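Local atomic coordinates of alanine racemase 1 (Caldanaerobacter subterraneus subsp. tengcongensis MB4, PDB entry 4Y2W), a protein that belongs to the alanine racemase family, joining an N-terminal TIM-barrel domain to a C-terminal domain rich in beta strands, and forms an assembly of two chains. Residues 1-9 against 248-256; 48-56 against 73-81. The protein carries 1 engineered substitution. All coordinates share one frame; numbering follows the deposited sequence.

The two contacts belong to different parts of the fold, their centres about 27 Å apart and their nearest atoms about 9 Å apart, without touching. Contact 1 sets residues 1-9 against strand 248-260, so the loop at the start of the chain lies against the mixed sheet, which strand 10-14 then joins. Contact 2 joins helices 48-58 and 68-76, consecutive on the outside of the eight-stranded parallel barrel. Along the chain it is nested inside the loop closed by contact 1: the chain begins at the mixed sheet, passes through the whole barrel, and returns to its starting region at 248-256. Both contacts also border the second subunit.

Contact 1: residues 1-9 against 248-256; sequences VKFDGVRPT and LRFTTRVVH. Engineered in segment 1-9: Val-1 (natural residue Met).
The Thr-9 and Thr-252 side chains run alongside each other in the same sense, and the hydroxyl OG1 of Thr-252 donates to OG1 of Thr-9 at 2.7 Å. Two hydrogen bonds, to Thr-252 OG1 and to the carbonyl of Pro-284, thus hold the buried Thr-9 hydroxyl. A CA-H...O contact accompanies them, Thr-9 CA to Thr-251 O at 3.4 Å.

Apolar contacts centre on the stem of Arg-253. Pro-8 CB meets its CG at 3.9 Å, and Phe-3 CE1 approaches its CB at 3.9 Å, the ring and guanidinium planes being 48° apart. Thr-9 CG2 reaches Phe-250 CE1 at 4.0 Å.

Among the polar contacts, a bend at chi2 (-76°) brings the Arg-253 guanidinium against the backbone of the first residues, with Lys-2 O over one face, 3.5 Å from NH1. Its NH1 is hydrogen-bonded to Gly-332 O. Val-254 O lies at the edge of the Phe-3 ring, near its plane and closest to CZ.

The N-terminal loop leading into strand 10-14 thus lies against the mixed sheet of the C-terminal domain, where strand 248-260 pairs antiparallel with strands 10-14, 334-336 and 278-283; Pro-90 of the second subunit packs on Phe-3.

Contact 2: residues 48-56 against 73-81; sequences ASYVAKFLE and ELREKGIKT
Glu-73 and Leu-74, near the end of helix 68-76, face Ala-48 and Ser-49 on helix 48-58, in the packing of two successive outer helices of a TIM barrel, joined through strand 62-65. The carboxylate of Glu-73 lies near Ala-48, but its OE2 forms a salt bridge with Arg-368 of the second subunit. Leu-74 contributes the main apolar contact of the helix end: its CD2 branch meets Ala-52 CB at 3.4 Å and Ala-48 CB at 3.9 Å, one methyl bridging two alanines a helical turn apart.

Arg-75 turns back on its own segment. Its NH1 donates to Thr-81 O at 2.8 Å and also to Ile-79 O, tying the helix to the chain that leaves it. The aliphatic CG of Lys-77 comes to 3.7 Å from Ser-49 OG. A Schellman motif ends the helix, with Gly-78, at positive phi, in the C-prime position; Ile-79 N returns to Leu-74 O and Gly-78 N to Arg-75 O.

Beyond this turn, Ile-79 sends CD1 across to Ala-52 CB at 3.7 Å and runs antiparallel to the Glu-56 side chain. Lys-80 and Thr-81 then supply the donors for Glu-56, whose CG is anti to the backbone N (chi1 -177°) on an extended chain that carries the carboxylate over to them. Three donors converge on OE2, which would favour a charged carboxylate and limit its rotation. Lys-80 N arrives on the syn side, 2.8 Å from Glu-56 OE2. Thr-81 N reaches the same OE2 on the anti side at 3.1 Å. The hydroxyl OG1 of Thr-81 comes from above the carboxylate plane, 39° out of it, and lies 3.2 Å from Glu-56 OE2.

Contact 1: residues 1-9 against 248-256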
# COMPACT_ATOMS: atom_id res chain seq x y z
N VAL A 1 -3.18 -0.34 -27.04
CA VAL A 1 -2.52 0.93 -27.47
C VAL A 1 -1.38 1.31 -26.51
O VAL A 1 -1.28 0.75 -25.42
CB VAL A 1 -3.52 2.11 -27.56
CG1 VAL A 1 -4.35 2.02 -28.84
CG2 VAL A 1 -4.42 2.18 -26.33
N LYS A 2 -0.54 2.25 -26.94
CA LYS A 2 0.58 2.74 -26.13
C LYS A 2 0.08 3.41 -24.85
O LYS A 2 0.36 2.95 -23.74
CB LYS A 2 1.45 3.72 -26.93
CG LYS A 2 2.18 3.12 -28.12
CD LYS A 2 2.94 4.21 -28.88
CE LYS A 2 3.46 3.72 -30.23
NZ LYS A 2 4.65 2.82 -30.12
N PHE A 3 -0.66 4.50 -25.01
CA PHE A 3 -1.19 5.26 -23.88
C PHE A 3 -2.69 5.48 -24.02
O PHE A 3 -3.25 5.34 -25.10
CB PHE A 3 -0.47 6.61 -23.76
CG PHE A 3 0.99 6.49 -23.47
CD1 PHE A 3 1.43 6.06 -22.23
CD2 PHE A 3 1.94 6.79 -24.44
CE1 PHE A 3 2.79 5.94 -21.95
CE2 PHE A 3 3.29 6.67 -24.18
CZ PHE A 3 3.72 6.25 -22.93
N ASP A 4 -3.33 5.82 -22.90
CA ASP A 4 -4.78 6.03 -22.87
C ASP A 4 -5.15 6.86 -21.64
O ASP A 4 -4.28 7.36 -20.95
CB ASP A 4 -5.51 4.68 -22.88
CG ASP A 4 -5.18 3.82 -21.67
OD1 ASP A 4 -4.65 4.35 -20.67
OD2 ASP A 4 -5.46 2.60 -21.71
N GLY A 5 -6.45 6.99 -21.37
CA GLY A 5 -6.93 7.76 -20.22
C GLY A 5 -6.40 7.30 -18.87
O GLY A 5 -6.23 8.12 -17.97
N VAL A 6 -6.14 6.01 -18.73
CA VAL A 6 -5.67 5.43 -17.47
C VAL A 6 -4.16 5.61 -17.32
O VAL A 6 -3.43 5.65 -18.31
CB VAL A 6 -6.03 3.93 -17.38
CG1 VAL A 6 -5.54 3.32 -16.07
CG2 VAL A 6 -7.54 3.74 -17.51
N ARG A 7 -3.70 5.72 -16.08
CA ARG A 7 -2.28 5.84 -15.78
C ARG A 7 -1.48 4.73 -16.46
O ARG A 7 -1.97 3.59 -16.55
CB ARG A 7 -2.04 5.79 -14.27
CG ARG A 7 -0.59 5.98 -13.85
CD ARG A 7 -0.40 5.63 -12.39
NE ARG A 7 1.01 5.72 -12.00
CZ ARG A 7 1.51 5.29 -10.84
NH1 ARG A 7 0.72 4.72 -9.93
NH2 ARG A 7 2.80 5.41 -10.59
N PRO A 8 -0.26 5.04 -16.94
CA PRO A 8 0.55 3.99 -17.56
C PRO A 8 0.78 2.79 -16.64
O PRO A 8 0.48 1.66 -17.02
CB PRO A 8 1.87 4.71 -17.88
CG PRO A 8 1.49 6.14 -18.03
CD PRO A 8 0.38 6.36 -17.04
N THR A 9 1.28 3.05 -15.43
CA THR A 9 1.44 2.00 -14.42
C THR A 9 0.06 1.57 -13.93
O THR A 9 -0.71 2.40 -13.45
CB THR A 9 2.30 2.50 -13.24
OG1 THR A 9 3.65 2.68 -13.67
CG2 THR A 9 2.28 1.51 -12.08
N LEU A 248 -4.23 -11.46 -12.32
CA LEU A 248 -3.71 -10.10 -12.26
C LEU A 248 -2.45 -9.93 -13.08
O LEU A 248 -1.53 -10.75 -13.00
CB LEU A 248 -3.42 -9.72 -10.81
CG LEU A 248 -2.84 -8.32 -10.57
CD1 LEU A 248 -3.35 -7.76 -9.26
CD2 LEU A 248 -1.31 -8.31 -10.61
N ARG A 249 -2.39 -8.84 -13.85
CA ARG A 249 -1.14 -8.43 -14.50
C ARG A 249 -0.76 -7.01 -14.06
O ARG A 249 -1.46 -6.04 -14.37
CB ARG A 249 -1.28 -8.48 -16.02
CG ARG A 249 -1.48 -9.88 -16.59
CD ARG A 249 -0.85 -10.01 -17.97
NE ARG A 249 -1.27 -8.92 -18.85
CZ ARG A 249 -0.56 -8.43 -19.87
NH1 ARG A 249 0.64 -8.92 -20.18
NH2 ARG A 249 -1.06 -7.43 -20.59
N PHE A 250 0.35 -6.90 -13.33
CA PHE A 250 0.86 -5.62 -12.86
C PHE A 250 1.80 -5.09 -13.93
O PHE A 250 2.88 -5.65 -14.14
CB PHE A 250 1.59 -5.83 -11.52
CG PHE A 250 1.95 -4.56 -10.80
CD1 PHE A 250 1.47 -3.31 -11.19
CD2 PHE A 250 2.77 -4.63 -9.67
CE1 PHE A 250 1.82 -2.16 -10.49
CE2 PHE A 250 3.12 -3.48 -8.98
CZ PHE A 250 2.64 -2.25 -9.39
N THR A 251 1.39 -4.03 -14.62
CA THR A 251 2.10 -3.54 -15.80
C THR A 251 2.40 -2.04 -15.75
O THR A 251 1.77 -1.29 -15.00
CB THR A 251 1.30 -3.85 -17.08
OG1 THR A 251 0.21 -2.93 -17.20
CG2 THR A 251 0.77 -5.28 -17.06
N THR A 252 3.37 -1.63 -16.57
CA THR A 252 3.69 -0.21 -16.77
C THR A 252 4.21 0.02 -18.19
O THR A 252 4.20 -0.89 -19.01
CB THR A 252 4.71 0.29 -15.73
OG1 THR A 252 4.86 1.71 -15.86
CG2 THR A 252 6.07 -0.37 -15.93
N ARG A 253 4.66 1.25 -18.47
CA ARG A 253 5.07 1.61 -19.83
C ARG A 253 6.45 2.25 -19.89
O ARG A 253 6.92 2.84 -18.91
CB ARG A 253 4.05 2.57 -20.44
CG ARG A 253 2.64 2.03 -20.54
CD ARG A 253 2.49 1.03 -21.67
NE ARG A 253 1.31 0.18 -21.48
CZ ARG A 253 0.71 -0.52 -22.44
NH1 ARG A 253 1.14 -0.50 -23.70
NH2 ARG A 253 -0.35 -1.25 -22.13
N VAL A 254 7.08 2.15 -21.05
CA VAL A 254 8.35 2.82 -21.28
C VAL A 254 8.06 4.30 -21.46
O VAL A 254 7.24 4.70 -22.30
CB VAL A 254 9.11 2.25 -22.50
CG1 VAL A 254 10.43 3.00 -22.70
CG2 VAL A 254 9.38 0.76 -22.31
N VAL A 255 8.71 5.11 -20.63
CA VAL A 255 8.46 6.54 -20.55
C VAL A 255 9.66 7.37 -21.03
O VAL A 255 9.51 8.54 -21.39
CB VAL A 255 8.04 6.90 -19.09
CG1 VAL A 255 8.74 8.13 -18.53
CG2 VAL A 255 6.52 7.03 -19.00
N HIS A 256 10.84 6.76 -21.06
CA HIS A 256 12.04 7.45 -21.53
C HIS A 256 13.11 6.46 -21.95
O HIS A 256 13.33 5.47 -21.25
CB HIS A 256 12.58 8.37 -20.44
CG HIS A 256 13.83 9.09 -20.82
ND1 HIS A 256 13.94 9.85 -21.96
CD2 HIS A 256 15.03 9.17 -20.19
CE1 HIS A 256 15.16 10.38 -22.02
NE2 HIS A 256 15.84 9.98 -20.96

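Contact 2: residues 48-56 against 73-81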
# COMPACT_ATOMS: atom_id res chain seq x y z
N ALA A 48 -12.36 -5.02 -4.45
CA ALA A 48 -13.47 -5.82 -3.92
C ALA A 48 -14.77 -5.61 -4.69
O ALA A 48 -15.46 -6.57 -5.01
CB ALA A 48 -13.67 -5.52 -2.44
N SER A 49 -15.09 -4.35 -4.98
CA SER A 49 -16.32 -4.02 -5.70
C SER A 49 -16.55 -4.92 -6.90
O SER A 49 -17.54 -5.65 -6.95
CB SER A 49 -16.31 -2.56 -6.16
OG SER A 49 -16.41 -1.68 -5.05
N TYR A 50 -15.62 -4.89 -7.84
CA TYR A 50 -15.76 -5.65 -9.09
C TYR A 50 -15.66 -7.16 -8.86
O TYR A 50 -16.45 -7.92 -9.43
CB TYR A 50 -14.75 -5.18 -10.14
CG TYR A 50 -15.26 -4.04 -11.01
CD1 TYR A 50 -15.10 -2.71 -10.62
CD2 TYR A 50 -15.92 -4.30 -12.21
CE1 TYR A 50 -15.58 -1.68 -11.41
CE2 TYR A 50 -16.39 -3.28 -13.01
CZ TYR A 50 -16.22 -1.96 -12.60
OH TYR A 50 -16.68 -0.94 -13.39
N VAL A 51 -14.72 -7.58 -8.03
CA VAL A 51 -14.53 -9.01 -7.74
C VAL A 51 -15.78 -9.59 -7.06
O VAL A 51 -16.22 -10.68 -7.41
CB VAL A 51 -13.28 -9.25 -6.86
CG1 VAL A 51 -13.24 -10.67 -6.32
CG2 VAL A 51 -12.02 -8.95 -7.65
N ALA A 52 -16.33 -8.86 -6.10
CA ALA A 52 -17.55 -9.29 -5.41
C ALA A 52 -18.73 -9.32 -6.37
O ALA A 52 -19.52 -10.26 -6.36
CB ALA A 52 -17.85 -8.38 -4.23
N LYS A 53 -18.84 -8.28 -7.20
CA LYS A 53 -19.91 -8.19 -8.19
C LYS A 53 -19.92 -9.44 -9.08
O LYS A 53 -20.97 -10.05 -9.27
CB LYS A 53 -19.73 -6.93 -9.06
CG LYS A 53 -20.90 -6.63 -10.00
CD LYS A 53 -20.43 -5.98 -11.30
CE LYS A 53 -21.56 -5.80 -12.32
NZ LYS A 53 -22.21 -4.46 -12.21
N PHE A 54 -18.75 -9.81 -9.59
CA PHE A 54 -18.66 -10.92 -10.54
C PHE A 54 -18.72 -12.31 -9.90
O PHE A 54 -19.17 -13.26 -10.55
CB PHE A 54 -17.42 -10.76 -11.44
CG PHE A 54 -17.69 -9.94 -12.67
CD1 PHE A 54 -17.86 -8.57 -12.58
CD2 PHE A 54 -17.81 -10.55 -13.91
CE1 PHE A 54 -18.13 -7.81 -13.71
CE2 PHE A 54 -18.08 -9.79 -15.05
CZ PHE A 54 -18.24 -8.43 -14.94
N LEU A 55 -18.29 -12.43 -8.65
CA LEU A 55 -18.45 -13.69 -7.91
C LEU A 55 -19.91 -13.88 -7.45
O LEU A 55 -20.39 -15.01 -7.35
CB LEU A 55 -17.50 -13.75 -6.71
CG LEU A 55 -16.01 -13.91 -7.05
CD1 LEU A 55 -15.17 -13.81 -5.79
CD2 LEU A 55 -15.73 -15.22 -7.77
N GLU A 56 -20.60 -12.77 -7.20
CA GLU A 56 -22.04 -12.82 -6.89
C GLU A 56 -22.85 -13.32 -8.09
O GLU A 56 -23.80 -14.08 -7.91
CB GLU A 56 -22.54 -11.44 -6.45
CG GLU A 56 -24.01 -11.42 -6.04
CD GLU A 56 -24.45 -10.07 -5.50
OE1 GLU A 56 -24.15 -9.04 -6.14
OE2 GLU A 56 -25.11 -10.04 -4.44
N GLU A 73 -18.32 -1.55 2.63
CA GLU A 73 -18.00 -1.12 1.26
C GLU A 73 -18.77 -1.97 0.25
O GLU A 73 -19.29 -1.44 -0.74
CB GLU A 73 -16.50 -1.22 0.99
CG GLU A 73 -16.08 -0.83 -0.43
CD GLU A 73 -14.63 -1.14 -0.73
OE1 GLU A 73 -14.01 -1.96 -0.02
OE2 GLU A 73 -14.09 -0.57 -1.70
N LEU A 74 -18.83 -3.27 0.49
CA LEU A 74 -19.53 -4.19 -0.39
C LEU A 74 -21.05 -3.94 -0.42
O LEU A 74 -21.66 -3.96 -1.48
CB LEU A 74 -19.24 -5.64 0.00
CG LEU A 74 -17.79 -6.09 -0.18
CD1 LEU A 74 -17.55 -7.43 0.50
CD2 LEU A 74 -17.44 -6.16 -1.66
N ARG A 75 -21.63 -3.69 0.76
CA ARG A 75 -23.06 -3.36 0.86
C ARG A 75 -23.41 -2.03 0.17
O ARG A 75 -24.45 -1.92 -0.48
CB ARG A 75 -23.52 -3.33 2.32
CG ARG A 75 -23.69 -4.70 2.95
CD ARG A 75 -25.01 -5.35 2.56
NE ARG A 75 -25.25 -6.60 3.28
CZ ARG A 75 -25.03 -7.83 2.81
NH1 ARG A 75 -24.58 -8.03 1.58
NH2 ARG A 75 -25.29 -8.88 3.58
N GLU A 76 -22.53 -1.05 0.30
CA GLU A 76 -22.71 0.26 -0.35
C GLU A 76 -22.84 0.10 -1.88
O GLU A 76 -23.55 0.87 -2.52
CB GLU A 76 -21.55 1.20 -0.01
CG GLU A 76 -21.93 2.68 0.09
CD GLU A 76 -22.19 3.34 -1.26
OE1 GLU A 76 -23.28 3.92 -1.43
OE2 GLU A 76 -21.30 3.27 -2.14
N LYS A 77 -22.16 -0.90 -2.44
CA LYS A 77 -22.21 -1.16 -3.88
C LYS A 77 -23.26 -2.21 -4.30
O LYS A 77 -23.18 -2.76 -5.40
CB LYS A 77 -20.82 -1.55 -4.39
CG LYS A 77 -19.81 -0.40 -4.33
CD LYS A 77 -20.08 0.66 -5.38
CE LYS A 77 -19.34 1.96 -5.10
NZ LYS A 77 -17.86 1.79 -5.18
N GLY A 78 -24.23 -2.47 -3.44
CA GLY A 78 -25.38 -3.31 -3.79
C GLY A 78 -25.15 -4.81 -3.77
O GLY A 78 -25.87 -5.56 -4.44
N ILE A 79 -24.16 -5.26 -3.00
CA ILE A 79 -23.89 -6.69 -2.86
C ILE A 79 -24.91 -7.29 -1.89
O ILE A 79 -25.00 -6.86 -0.73
CB ILE A 79 -22.45 -6.95 -2.37
CG1 ILE A 79 -21.42 -6.41 -3.38
CG2 ILE A 79 -22.22 -8.43 -2.12
CD1 ILE A 79 -21.34 -7.18 -4.69
N LYS A 80 -25.68 -8.26 -2.37
CA LYS A 80 -26.73 -8.93 -1.60
C LYS A 80 -26.20 -10.15 -0.85
O LYS A 80 -26.71 -10.50 0.22
CB LYS A 80 -27.86 -9.39 -2.52
CG LYS A 80 -28.50 -8.29 -3.35
CD LYS A 80 -29.32 -8.87 -4.50
CE LYS A 80 -29.79 -7.80 -5.47
NZ LYS A 80 -30.71 -6.82 -4.84
N THR A 81 -25.19 -10.80 -1.42
CA THR A 81 -24.54 -11.97 -0.83
C THR A 81 -24.25 -11.76 0.66
O THR A 81 -23.85 -10.67 1.06
CB THR A 81 -23.21 -12.28 -1.56
OG1 THR A 81 -23.42 -12.31 -2.97
CG2 THR A 81 -22.63 -13.61 -1.12